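Local coordinates for protein transcription termination factor FttA (Pyrococcus horikoshii, PDB 3AF6) that probably terminates transcription as a zinc-dependent ribonuclease, cleaving nascent RNA at the RNA polymerase exit channel and degrading the released RNA from its 5' end, at residues I401-R405 with E406-K410. Sequence-based numbering, arbitrary orientation.
Sequences IQMPR and EEAEK
One face of the Glu-407 carboxylate lies against Met-403 and Pro-404. The motif is the N-terminus of an alpha-helix, with Pro-404 at the N-cap position. It begins helix 405-420 in the beta-CASP region, after the loop that follows strand 388-392. Pro-404 CD sits over OE1 of Glu-407 at 3.8 Å. Met-403 CG sits over the same face, 3.7 Å from OE2 of Glu-407. Met-403 CE reaches OE2 more obliquely. The polar partner of that oxygen is Arg-411, one turn further along, which forms a salt bridge with OE2.

The Glu-407 chain is extended, with CG anti to the backbone N (chi1 -171°), and runs beside the proline ring. The Met-403 chain crosses it at about a right angle. A bend at the last torsion turns its methyl toward the carboxylate, while Met-403 SD packs on Ala-408 CB at 3.8 Å. The buried Ala-408 also touches Ile-588. Asp-589 accepts a hydrogen bond from the Met-403 backbone N, so residues before and within the helix start both contact residues 588-589.

The CB of Arg-405 is directed away from 406-410. The Arg-405 side chain lies about 9 Å from that of the zinc ligand His-344. Its ion pair with Glu-438 is long and weak. Glu-409 forms a salt bridge with Arg-374. The acidic groups of Glu-406, Glu-407 and Glu-409 in the first turns probably suit the helix dipole.

Arg-405 O accepts a hydrogen bond from Glu-409 N at 3.0 Å. Pro-404 O accepts hydrogen bonds from two backbone amides. The one from Ala-408 N, 3.0 Å from Pro-404 O, is nearly straight (158°). The one from Glu-407 N to Pro-404 O, at 2.9 Å, is bent to 122° and weak.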
loop_
_atom_site.group_PDB
_atom_site.type_symbol
_atom_site.label_atom_id
_atom_site.label_comp_id
_atom_site.label_asym_id
_atom_site.label_seq_id
_atom_site.Cartn_x
_atom_site.Cartn_y
_atom_site.Cartn_z
ATOM N N ILE A 401 -3.599 -9.067 24.147
ATOM C CA ILE A 401 -3.823 -10.298 23.405
ATOM C C ILE A 401 -5.171 -10.162 22.710
ATOM O O ILE A 401 -6.193 -9.906 23.351
ATOM C CB ILE A 401 -3.860 -11.552 24.329
ATOM C CG1 ILE A 401 -2.446 -11.932 24.774
ATOM C CG2 ILE A 401 -4.479 -12.722 23.599
ATOM C CD1 ILE A 401 -1.922 -11.095 25.904
ATOM N N GLN A 402 -5.170 -10.315 21.392
ATOM C CA GLN A 402 -6.411 -10.227 20.644
ATOM C C GLN A 402 -7.153 -11.538 20.776
ATOM O O GLN A 402 -6.565 -12.585 21.037
ATOM C CB GLN A 402 -6.139 -9.934 19.171
ATOM C CG GLN A 402 -5.569 -8.556 18.937
ATOM C CD GLN A 402 -4.893 -8.410 17.595
ATOM O OE1 GLN A 402 -4.309 -7.366 17.297
ATOM N NE2 GLN A 402 -4.963 -9.452 16.776
ATOM N N MET A 403 -8.459 -11.455 20.601
ATOM C CA MET A 403 -9.360 -12.593 20.672
ATOM C C MET A 403 -9.063 -13.560 19.517
ATOM O O MET A 403 -8.824 -13.132 18.389
ATOM C CB MET A 403 -10.782 -12.043 20.564
ATOM C CG MET A 403 -11.913 -13.035 20.567
ATOM S SD MET A 403 -13.471 -12.133 20.320
ATOM C CE MET A 403 -13.853 -11.638 22.003
ATOM N N PRO A 404 -9.058 -14.877 19.785
ATOM C CA PRO A 404 -8.793 -15.868 18.733
ATOM C C PRO A 404 -9.721 -15.638 17.534
ATOM O O PRO A 404 -10.919 -15.425 17.712
ATOM C CB PRO A 404 -9.085 -17.191 19.428
ATOM C CG PRO A 404 -8.705 -16.918 20.835
ATOM C CD PRO A 404 -9.280 -15.539 21.079
ATOM N N ARG A 405 -9.167 -15.700 16.323
ATOM C CA ARG A 405 -9.922 -15.476 15.090
ATOM C C ARG A 405 -11.262 -16.192 15.000
ATOM O O ARG A 405 -12.240 -15.629 14.511
ATOM C CB ARG A 405 -9.085 -15.862 13.862
ATOM C CG ARG A 405 -7.598 -15.498 13.969
ATOM C CD ARG A 405 -6.966 -15.121 12.615
ATOM N NE ARG A 405 -6.635 -13.696 12.581
ATOM C CZ ARG A 405 -7.382 -12.752 12.012
ATOM N NH1 ARG A 405 -8.519 -13.072 11.400
ATOM N NH2 ARG A 405 -7.005 -11.478 12.086
ATOM N N GLU A 406 -11.322 -17.427 15.473
ATOM C CA GLU A 406 -12.563 -18.171 15.380
ATOM C C GLU A 406 -13.573 -17.787 16.446
ATOM O O GLU A 406 -14.781 -17.857 16.215
ATOM C CB GLU A 406 -12.279 -19.667 15.435
ATOM C CG GLU A 406 -13.318 -20.489 14.717
ATOM C CD GLU A 406 -12.893 -21.921 14.537
ATOM O OE1 GLU A 406 -12.761 -22.635 15.557
ATOM O OE2 GLU A 406 -12.688 -22.326 13.373
ATOM N N GLU A 407 -13.087 -17.386 17.615
ATOM C CA GLU A 407 -13.981 -16.982 18.691
ATOM C C GLU A 407 -14.608 -15.650 18.286
ATOM O O GLU A 407 -15.770 -15.383 18.572
ATOM C CB GLU A 407 -13.200 -16.813 19.989
ATOM C CG GLU A 407 -14.063 -16.595 21.215
ATOM C CD GLU A 407 -13.235 -16.250 22.448
ATOM O OE1 GLU A 407 -12.319 -17.031 22.796
ATOM O OE2 GLU A 407 -13.499 -15.196 23.072
ATOM N N ALA A 408 -13.827 -14.822 17.605
ATOM C CA ALA A 408 -14.299 -13.523 17.153
ATOM C C ALA A 408 -15.332 -13.747 16.065
ATOM O O ALA A 408 -16.418 -13.171 16.095
ATOM C CB ALA A 408 -13.139 -12.706 16.605
ATOM N N GLU A 409 -14.969 -14.585 15.101
ATOM C CA GLU A 409 -15.847 -14.918 13.986
ATOM C C GLU A 409 -17.196 -15.350 14.539
ATOM O O GLU A 409 -18.248 -14.893 14.086
ATOM C CB GLU A 409 -15.239 -16.060 13.179
ATOM C CG GLU A 409 -15.973 -16.369 11.899
ATOM C CD GLU A 409 -15.363 -17.540 11.149
ATOM O OE1 GLU A 409 -15.700 -18.704 11.483
ATOM O OE2 GLU A 409 -14.540 -17.293 10.232
ATOM N N LYS A 410 -17.157 -16.225 15.534
ATOM C CA LYS A 410 -18.379 -16.715 16.135
ATOM C C LYS A 410 -19.156 -15.627 16.857
ATOM O O LYS A 410 -20.386 -15.648 16.878
ATOM C CB LYS A 410 -18.075 -17.870 17.091
ATOM C CG LYS A 410 -17.511 -19.110 16.394
ATOM C CD LYS A 410 -17.561 -20.318 17.306
ATOM C CE LYS A 410 -16.921 -21.541 16.666
ATOM N NZ LYS A 410 -17.103 -22.739 17.535
#